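Local coordinates for CRISPR-associated protein, Cse2 family (Thermobifida fusca, PDB 4H79), which probably binds nucleic acid as the CasB (Cse2) subunit of the CRISPR-associated Cascade complex, at residues A[79-82]-A[83-87]; A[117-120]-A[121-124]; A[129-132]-A[133-136]. All coordinates share one frame; numbering follows the deposited sequence.

Overall arrangement
All three contacts are local, within a predominantly helical chain. Interaction 1 covers the first turns of helix 80-99 and is a surface contact, where a methionine-glutamate pair lies over regular backbone bonds. Interactions 2 and 3 lie about 12 Å apart, centre to centre, and touch: Leu131 of helix 129-138 packs against Leu121 and Met122 of the turn that follows helix 114-119, and Phe135 meets Val118. Both are partly buried, yet their chemistry differs, interaction 2 being a turn flanked by an arginine that bonds carbonyls beyond it and interaction 3 a regular helix with a salt bridge on its flank. Interactions 1 and 2, about 31 Å apart between centres, lie on opposite sides of the chain's centre.

Interaction 1: A[79-82]-A[83-87]; sequences KDME and VAENS
Met81 lays its thioether across the stem of Glu85 one helical turn later, SD lying 4.1 Å from Glu85 CG, and the two chains run nearly perpendicular. With CG anti to the backbone N (chi1 -176°) and two further bends along the chain, the sulfur of Met81 is brought back over the following turn, where it also brushes the methyl of Ala84, SD to CB 4.4 Å. Beneath this pair runs the opening of helix 80-99, with Lys79 at the N-cap position. Ala84 N donates to Asp80 O and Glu85 N to Met81 O, each at 2.9 Å, whereas the bond from Val83 N to Lys79 O is weak at 3.3 Å. Farther along, Val83 O takes two donors from Ser87, its backbone N and its hydroxyl OG, the latter at 2.8 Å and lying above the carbonyl plane, so the buried hydroxyl is satisfied within the helix itself. The carboxylate of Glu85 finds its partner outside the turn, OE2 bonding the hydroxyl of Tyr70, while Met81 and Ala84 pack on Phe69 of helix 67-71. Asp80, for its part, forms a salt bridge with Arg178. Asp80 and Glu82, acidic residues in the first turn, would probably interact favourably with the helix dipole, while the apolar stem of Glu85 serves Met81 as a packing surface and its carboxylate ties the helix to Tyr70.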
ATOM      1  N   LYS A  79      18.806  -2.513 -10.649  1.00 65.13           N
ATOM      2  CA  LYS A  79      17.505  -3.205 -10.628  1.00 71.18           C
ATOM      3  C   LYS A  79      16.379  -2.379 -10.017  1.00 63.18           C
ATOM      4  O   LYS A  79      15.332  -2.918  -9.610  1.00 58.44           O
ATOM      5  CB  LYS A  79      17.603  -4.599  -9.990  1.00 88.61           C
ATOM      6  CG  LYS A  79      18.433  -5.581 -10.824  1.00105.89           C
ATOM      7  CD  LYS A  79      17.756  -6.935 -11.025  1.00105.76           C
ATOM      8  CE  LYS A  79      18.336  -7.645 -12.245  1.00 87.01           C
ATOM      9  NZ  LYS A  79      17.614  -8.895 -12.612  1.00 84.49           N
ATOM     10  N   ASP A  80      16.586  -1.063  -9.970  1.00 52.69           N
ATOM     11  CA  ASP A  80      15.674  -0.201  -9.224  1.00 50.16           C
ATOM     12  C   ASP A  80      14.303  -0.004  -9.922  1.00 58.97           C
ATOM     13  O   ASP A  80      13.249   0.150  -9.225  1.00 42.53           O
ATOM     14  CB  ASP A  80      16.346   1.114  -8.846  1.00 49.04           C
ATOM     15  CG  ASP A  80      17.224   0.999  -7.524  1.00 58.86           C
ATOM     16  OD1 ASP A  80      17.466  -0.112  -6.986  1.00 52.23           O
ATOM     17  OD2 ASP A  80      17.674   2.038  -7.010  1.00 53.25           O
ATOM     18  N   MET A  81      14.291  -0.044 -11.268  1.00 42.95           N
ATOM     19  CA  MET A  81      13.017   0.049 -11.993  1.00 45.55           C
ATOM     20  C   MET A  81      12.127  -1.137 -11.646  1.00 41.77           C
ATOM     21  O   MET A  81      10.932  -0.953 -11.429  1.00 40.59           O
ATOM     22  CB  MET A  81      13.196   0.186 -13.536  1.00 44.40           C
ATOM     23  CG  MET A  81      11.885   0.392 -14.301  1.00 41.23           C
ATOM     24  SD  MET A  81      10.780   1.591 -13.486  1.00 45.93           S
ATOM     25  CE  MET A  81      11.344   3.133 -14.205  1.00 50.64           C
ATOM     26  N   GLU A  82      12.711  -2.344 -11.580  1.00 37.06           N
ATOM     27  CA  GLU A  82      11.956  -3.571 -11.274  1.00 41.75           C
ATOM     28  C   GLU A  82      11.345  -3.503  -9.887  1.00 39.78           C
ATOM     29  O   GLU A  82      10.251  -4.055  -9.671  1.00 39.85           O
ATOM     30  CB  GLU A  82      12.895  -4.771 -11.278  1.00 55.94           C
ATOM     31  CG  GLU A  82      12.384  -6.073 -11.880  1.00 73.28           C
ATOM     32  CD  GLU A  82      13.524  -6.904 -12.485  1.00 87.71           C
ATOM     33  OE1 GLU A  82      14.689  -6.425 -12.509  1.00 79.95           O
ATOM     34  OE2 GLU A  82      13.258  -8.034 -12.951  1.00106.08           O
ATOM     35  N   VAL A  83      12.094  -2.917  -8.938  1.00 38.26           N
ATOM     36  CA  VAL A  83      11.632  -2.793  -7.559  1.00 30.47           C
ATOM     37  C   VAL A  83      10.482  -1.766  -7.524  1.00 32.30           C
ATOM     38  O   VAL A  83       9.474  -2.002  -6.883  1.00 35.61           O
ATOM     39  CB  VAL A  83      12.761  -2.441  -6.573  1.00 37.93           C
ATOM     40  CG1 VAL A  83      12.188  -2.140  -5.202  1.00 31.33           C
ATOM     41  CG2 VAL A  83      13.770  -3.601  -6.479  1.00 40.25           C
ATOM     42  N   ALA A  84      10.633  -0.638  -8.224  1.00 30.12           N
ATOM     43  CA  ALA A  84       9.573   0.379  -8.302  1.00 30.96           C
ATOM     44  C   ALA A  84       8.305  -0.172  -8.921  1.00 29.84           C
ATOM     45  O   ALA A  84       7.201   0.100  -8.425  1.00 28.48           O
ATOM     46  CB  ALA A  84      10.060   1.572  -9.100  1.00 29.42           C
ATOM     47  N   GLU A  85       8.451  -0.945 -10.009  1.00 29.93           N
ATOM     48  CA  GLU A  85       7.283  -1.601 -10.642  1.00 31.76           C
ATOM     49  C   GLU A  85       6.622  -2.595  -9.680  1.00 32.12           C
ATOM     50  O   GLU A  85       5.379  -2.637  -9.521  1.00 31.20           O
ATOM     51  CB  GLU A  85       7.708  -2.346 -11.893  1.00 31.02           C
ATOM     52  CG  GLU A  85       8.070  -1.469 -13.062  1.00 33.90           C
ATOM     53  CD  GLU A  85       8.532  -2.281 -14.265  1.00 47.66           C
ATOM     54  OE1 GLU A  85       8.990  -3.444 -14.139  1.00 42.77           O
ATOM     55  OE2 GLU A  85       8.461  -1.756 -15.382  1.00 48.01           O
ATOM     56  N   ASN A  86       7.454  -3.403  -9.026  1.00 31.82           N
ATOM     57  CA  ASN A  86       6.941  -4.310  -8.005  1.00 31.63           C
ATOM     58  C   ASN A  86       6.248  -3.611  -6.802  1.00 29.17           C
ATOM     59  O   ASN A  86       5.183  -4.054  -6.301  1.00 29.13           O
ATOM     60  CB  ASN A  86       8.050  -5.263  -7.548  1.00 35.67           C
ATOM     61  CG  ASN A  86       7.496  -6.442  -6.766  1.00 51.46           C
ATOM     62  OD1 ASN A  86       6.379  -6.961  -7.041  1.00 53.74           O
ATOM     63  ND2 ASN A  86       8.248  -6.859  -5.763  1.00 52.48           N
ATOM     64  N   SER A  87       6.822  -2.504  -6.358  1.00 29.31           N
ATOM     65  CA  SER A  87       6.216  -1.704  -5.292  1.00 29.76           C
ATOM     66  C   SER A  87       4.855  -1.170  -5.684  1.00 29.63           C
ATOM     67  O   SER A  87       3.934  -1.224  -4.860  1.00 26.34           O
ATOM     68  CB  SER A  87       7.137  -0.560  -4.875  1.00 31.89           C
ATOM     69  OG  SER A  87       8.388  -1.084  -4.427  1.00 30.48           O
TER

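Interaction 2: A[117-120]-A[121-124]; sequences AVRR and LMPS
Val118 O receives the N-H of Leu121 at 3.0 Å, the donor standing well above the carbonyl plane, 56° out of it. One residue on, a type I beta turn from Arg119 to Met122 leads the chain away from helix 114-119, and Met122 N bonds Arg119 O at 3.1 Å, again from above the plane. Leu121 folds its side chain over the carbonyl of Val118, bringing CB to 3.2 Å from Val118 O, and continues to Leu157 and Leu158 of helix 144-160. Met122 passes Arg119 almost square on. Its CG sits between the backbone N and the carbonyl carbon (chi1 59°), which sets that atom at the edge of the guanidinium, near its plane and 4.0 Å from Arg119 NE. The guanidinium itself is held from outside the turn: NH1 donates to Phe194 O in the C-terminal helix 180-195 and NH2 to Glu126 O in the loop beyond. Arg119 thereby ties three parts of the chain together through backbone carbonyls. The Met122 chain bends at its third torsion and curls back toward the end of helix 114-119, so that its terminal methyl, CE, comes to rest 3.8 Å from Val118 O.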
ATOM      1  N   ALA A 117      -2.780   4.094  11.088  1.00 19.93           N
ATOM      2  CA  ALA A 117      -3.957   3.252  10.749  1.00 23.71           C
ATOM      3  C   ALA A 117      -4.011   2.049  11.637  1.00 21.83           C
ATOM      4  O   ALA A 117      -5.094   1.679  12.192  1.00 18.99           O
ATOM      5  CB  ALA A 117      -3.903   2.826   9.257  1.00 19.67           C
ATOM      6  N   VAL A 118      -2.881   1.381  11.777  1.00 19.91           N
ATOM      7  CA  VAL A 118      -2.866   0.134  12.617  1.00 19.23           C
ATOM      8  C   VAL A 118      -3.240   0.458  14.102  1.00 20.44           C
ATOM      9  O   VAL A 118      -3.946  -0.295  14.774  1.00 22.16           O
ATOM     10  CB  VAL A 118      -1.461  -0.551  12.530  1.00 22.24           C
ATOM     11  CG1 VAL A 118      -1.307  -1.622  13.634  1.00 21.56           C
ATOM     12  CG2 VAL A 118      -1.293  -1.163  11.126  1.00 23.97           C
ATOM     13  N   ARG A 119      -2.760   1.576  14.605  1.00 18.93           N
ATOM     14  CA  ARG A 119      -3.045   1.969  16.008  1.00 21.18           C
ATOM     15  C   ARG A 119      -4.588   2.106  16.255  1.00 19.90           C
ATOM     16  O   ARG A 119      -5.061   1.800  17.346  1.00 21.66           O
ATOM     17  CB  ARG A 119      -2.340   3.293  16.351  1.00 23.23           C
ATOM     18  CG  ARG A 119      -2.484   3.634  17.858  1.00 24.75           C
ATOM     19  CD  ARG A 119      -1.779   2.542  18.667  1.00 27.32           C
ATOM     20  NE  ARG A 119      -2.024   2.559  20.134  1.00 39.98           N
ATOM     21  CZ  ARG A 119      -1.296   3.204  21.059  1.00 45.09           C
ATOM     22  NH1 ARG A 119      -0.267   3.949  20.714  1.00 38.09           N
ATOM     23  NH2 ARG A 119      -1.613   3.119  22.361  1.00 42.09           N
ATOM     24  N   ARG A 120      -5.357   2.472  15.217  1.00 19.46           N
ATOM     25  CA  ARG A 120      -6.856   2.629  15.333  1.00 21.60           C
ATOM     26  C   ARG A 120      -7.527   1.299  15.564  1.00 20.53           C
ATOM     27  O   ARG A 120      -8.664   1.234  15.986  1.00 20.92           O
ATOM     28  CB  ARG A 120      -7.480   3.290  14.067  1.00 26.17           C
ATOM     29  CG  ARG A 120      -6.994   4.714  13.776  1.00 28.31           C
ATOM     30  CD  ARG A 120      -6.947   5.516  15.018  1.00 34.35           C
ATOM     31  NE  ARG A 120      -6.628   6.903  14.650  1.00 49.71           N
ATOM     32  CZ  ARG A 120      -7.536   7.843  14.432  1.00 40.29           C
ATOM     33  NH1 ARG A 120      -8.822   7.576  14.587  1.00 31.74           N
ATOM     34  NH2 ARG A 120      -7.155   9.060  14.113  1.00 41.88           N
ATOM     35  N   LEU A 121      -6.830   0.225  15.240  1.00 19.08           N
ATOM     36  CA  LEU A 121      -7.371  -1.149  15.486  1.00 21.45           C
ATOM     37  C   LEU A 121      -7.462  -1.491  16.959  1.00 23.33           C
ATOM     38  O   LEU A 121      -8.094  -2.455  17.332  1.00 23.77           O
ATOM     39  CB  LEU A 121      -6.503  -2.220  14.786  1.00 22.39           C
ATOM     40  CG  LEU A 121      -6.495  -2.186  13.254  1.00 19.58           C
ATOM     41  CD1 LEU A 121      -5.444  -3.179  12.684  1.00 19.29           C
ATOM     42  CD2 LEU A 121      -7.878  -2.515  12.689  1.00 18.60           C
ATOM     43  N   MET A 122      -6.881  -0.665  17.818  1.00 21.20           N
ATOM     44  CA  MET A 122      -6.911  -0.983  19.283  1.00 24.54           C
ATOM     45  C   MET A 122      -7.343   0.274  20.050  1.00 20.73           C
ATOM     46  O   MET A 122      -7.316   1.380  19.485  1.00 21.78           O
ATOM     47  CB  MET A 122      -5.522  -1.556  19.770  1.00 27.14           C
ATOM     48  CG  MET A 122      -4.415  -0.643  19.538  1.00 32.77           C
ATOM     49  SD  MET A 122      -2.829  -1.556  19.319  1.00 30.13           S
ATOM     50  CE  MET A 122      -3.011  -2.387  17.772  1.00 35.42           C
ATOM     51  N   PRO A 123      -7.721   0.125  21.313  1.00 24.86           N
ATOM     52  CA  PRO A 123      -8.155   1.341  22.109  1.00 32.07           C
ATOM     53  C   PRO A 123      -6.964   2.310  22.196  1.00 37.32           C
ATOM     54  O   PRO A 123      -5.821   1.857  22.293  1.00 36.19           O
ATOM     55  CB  PRO A 123      -8.501   0.746  23.481  1.00 32.48           C
ATOM     56  CG  PRO A 123      -8.881  -0.714  23.166  1.00 29.93           C
ATOM     57  CD  PRO A 123      -7.844  -1.114  22.114  1.00 30.34           C
ATOM     58  N   SER A 124      -7.189   3.625  22.135  1.00 43.58           N
ATOM     59  CA  SER A 124      -6.067   4.571  22.156  1.00 50.50           C
ATOM     60  C   SER A 124      -5.361   4.485  23.506  1.00 45.01           C
ATOM     61  O   SER A 124      -4.191   4.783  23.591  1.00 57.77           O
ATOM     62  CB  SER A 124      -6.494   5.997  21.847  1.00 47.81           C
ATOM     63  OG  SER A 124      -7.308   6.427  22.892  1.00 66.77           O
TER

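Interaction 3: A[129-132]-A[133-136]; sequences EPLR and KRFV
Four successive alpha-helical bonds join 129-132 to 133-136, from Lys133 N to Glu129 O at 2.8 Å through to Val136 N to Arg132 O at 2.9 Å. Along one flank Arg132 runs alongside Val136, the two side chains heading in one direction, and its CD rests 3.8 Å from Val136 CG2. Bends at the second and third torsions of Arg132 (chi2 -100°, chi3 -68°) fold the guanidinium back toward Glu129. There NH2 meets the syn lone pair of Glu129 OE2 at 3.1 Å, in the guanidinium plane, while weaker bonds run from NE to OE2 and from NH2 to OE1. If Arg132 were replaced, an alanine here is likely to leave the Glu129 carboxylate without its charged mate and one side of the Val136 methyl CG2 uncovered. On another flank Leu131 CD1 approaches the edge of the Arg134 guanidinium, 4.1 Å from NH1, and the charge of Arg134 is met by Glu153 of helix 144-160. The side-chain oxygen OD2 of Asp128, just ahead, accepts the backbone N-H of Leu131. Phe135 turns its ring to Leu114 and Val118 of helix 114-119, and Arg132 packs on Phe194 and His195, placing helix 129-138 against both helix 114-119 and helix 180-195.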
ATOM      1  N   GLU A 129      -0.995  -6.648  22.193  1.00 26.15           N
ATOM      2  CA  GLU A 129       0.418  -7.100  22.081  1.00 32.60           C
ATOM      3  C   GLU A 129       0.627  -8.049  20.928  1.00 29.99           C
ATOM      4  O   GLU A 129       1.603  -7.895  20.212  1.00 33.65           O
ATOM      5  CB  GLU A 129       0.935  -7.687  23.404  1.00 40.98           C
ATOM      6  CG  GLU A 129       0.989  -6.607  24.451  1.00 40.10           C
ATOM      7  CD  GLU A 129       2.105  -5.572  24.208  1.00 53.90           C
ATOM      8  OE1 GLU A 129       2.044  -4.530  24.916  1.00 52.02           O
ATOM      9  OE2 GLU A 129       3.039  -5.782  23.351  1.00 41.47           O
ATOM     10  N   PRO A 130      -0.288  -9.020  20.731  1.00 35.42           N
ATOM     11  CA  PRO A 130      -0.116  -9.927  19.573  1.00 34.62           C
ATOM     12  C   PRO A 130      -0.180  -9.146  18.237  1.00 30.16           C
ATOM     13  O   PRO A 130       0.632  -9.384  17.357  1.00 26.69           O
ATOM     14  CB  PRO A 130      -1.309 -10.903  19.715  1.00 34.31           C
ATOM     15  CG  PRO A 130      -1.598 -10.921  21.210  1.00 47.11           C
ATOM     16  CD  PRO A 130      -1.337  -9.503  21.678  1.00 35.67           C
ATOM     17  N   LEU A 131      -1.120  -8.199  18.093  1.00 26.76           N
ATOM     18  CA  LEU A 131      -1.176  -7.407  16.872  1.00 25.15           C
ATOM     19  C   LEU A 131       0.093  -6.499  16.743  1.00 26.77           C
ATOM     20  O   LEU A 131       0.671  -6.357  15.664  1.00 25.82           O
ATOM     21  CB  LEU A 131      -2.435  -6.566  16.846  1.00 24.66           C
ATOM     22  CG  LEU A 131      -2.625  -5.650  15.630  1.00 27.75           C
ATOM     23  CD1 LEU A 131      -2.495  -6.352  14.273  1.00 28.33           C
ATOM     24  CD2 LEU A 131      -4.017  -4.938  15.761  1.00 31.93           C
ATOM     25  N   ARG A 132       0.536  -5.915  17.847  1.00 25.00           N
ATOM     26  CA  ARG A 132       1.686  -5.021  17.784  1.00 30.30           C
ATOM     27  C   ARG A 132       2.911  -5.853  17.398  1.00 31.40           C
ATOM     28  O   ARG A 132       3.749  -5.402  16.588  1.00 31.49           O
ATOM     29  CB  ARG A 132       1.926  -4.291  19.108  1.00 30.19           C
ATOM     30  CG  ARG A 132       3.059  -3.196  18.987  1.00 31.77           C
ATOM     31  CD  ARG A 132       4.460  -3.644  19.523  1.00 28.99           C
ATOM     32  NE  ARG A 132       4.373  -3.801  20.993  1.00 38.30           N
ATOM     33  CZ  ARG A 132       4.533  -2.782  21.842  1.00 44.89           C
ATOM     34  NH1 ARG A 132       4.849  -1.544  21.388  1.00 46.96           N
ATOM     35  NH2 ARG A 132       4.363  -2.992  23.138  1.00 39.90           N
ATOM     36  N   LYS A 133       3.006  -7.073  17.944  1.00 30.49           N
ATOM     37  CA  LYS A 133       4.121  -7.974  17.612  1.00 36.18           C
ATOM     38  C   LYS A 133       4.131  -8.262  16.108  1.00 32.56           C
ATOM     39  O   LYS A 133       5.205  -8.197  15.461  1.00 32.70           O
ATOM     40  CB  LYS A 133       4.025  -9.288  18.390  1.00 47.19           C
ATOM     41  CG  LYS A 133       5.113 -10.302  18.072  1.00 62.58           C
ATOM     42  CD  LYS A 133       5.056 -11.509  19.015  1.00 79.97           C
ATOM     43  CE  LYS A 133       6.145 -12.535  18.711  1.00 83.89           C
ATOM     44  NZ  LYS A 133       7.374 -12.345  19.540  1.00 59.66           N
ATOM     45  N   ARG A 134       2.952  -8.582  15.557  1.00 31.03           N
ATOM     46  CA  ARG A 134       2.817  -8.854  14.104  1.00 39.12           C
ATOM     47  C   ARG A 134       3.162  -7.632  13.259  1.00 32.84           C
ATOM     48  O   ARG A 134       3.781  -7.764  12.205  1.00 35.68           O
ATOM     49  CB  ARG A 134       1.414  -9.388  13.739  1.00 45.73           C
ATOM     50  CG  ARG A 134       1.255 -10.827  14.230  1.00 70.04           C
ATOM     51  CD  ARG A 134      -0.190 -11.315  14.257  1.00 84.28           C
ATOM     52  NE  ARG A 134      -0.603 -11.831  12.957  1.00 93.17           N
ATOM     53  CZ  ARG A 134      -1.301 -11.152  12.048  1.00 60.70           C
ATOM     54  NH1 ARG A 134      -1.690  -9.898  12.285  1.00 74.73           N
ATOM     55  NH2 ARG A 134      -1.614 -11.747  10.897  1.00 65.58           N
ATOM     56  N   PHE A 135       2.742  -6.449  13.717  1.00 29.35           N
ATOM     57  CA  PHE A 135       3.029  -5.214  12.998  1.00 28.80           C
ATOM     58  C   PHE A 135       4.547  -4.967  12.933  1.00 30.73           C
ATOM     59  O   PHE A 135       5.107  -4.619  11.872  1.00 27.88           O
ATOM     60  CB  PHE A 135       2.320  -4.036  13.650  1.00 26.75           C
ATOM     61  CG  PHE A 135       2.535  -2.735  12.928  1.00 32.33           C
ATOM     62  CD1 PHE A 135       2.454  -2.660  11.534  1.00 42.23           C
ATOM     63  CD2 PHE A 135       2.864  -1.599  13.638  1.00 37.87           C
ATOM     64  CE1 PHE A 135       2.665  -1.452  10.863  1.00 34.52           C
ATOM     65  CE2 PHE A 135       3.048  -0.402  12.987  1.00 31.55           C
ATOM     66  CZ  PHE A 135       2.940  -0.330  11.610  1.00 28.80           C
ATOM     67  N   VAL A 136       5.206  -5.176  14.069  1.00 31.03           N
ATOM     68  CA  VAL A 136       6.656  -5.025  14.160  1.00 34.25           C
ATOM     69  C   VAL A 136       7.338  -5.970  13.174  1.00 31.67           C
ATOM     70  O   VAL A 136       8.304  -5.579  12.487  1.00 39.81           O
ATOM     71  CB  VAL A 136       7.185  -5.180  15.625  1.00 33.35           C
ATOM     72  CG1 VAL A 136       8.715  -5.392  15.655  1.00 36.36           C
ATOM     73  CG2 VAL A 136       6.779  -3.940  16.475  1.00 30.17           C
TER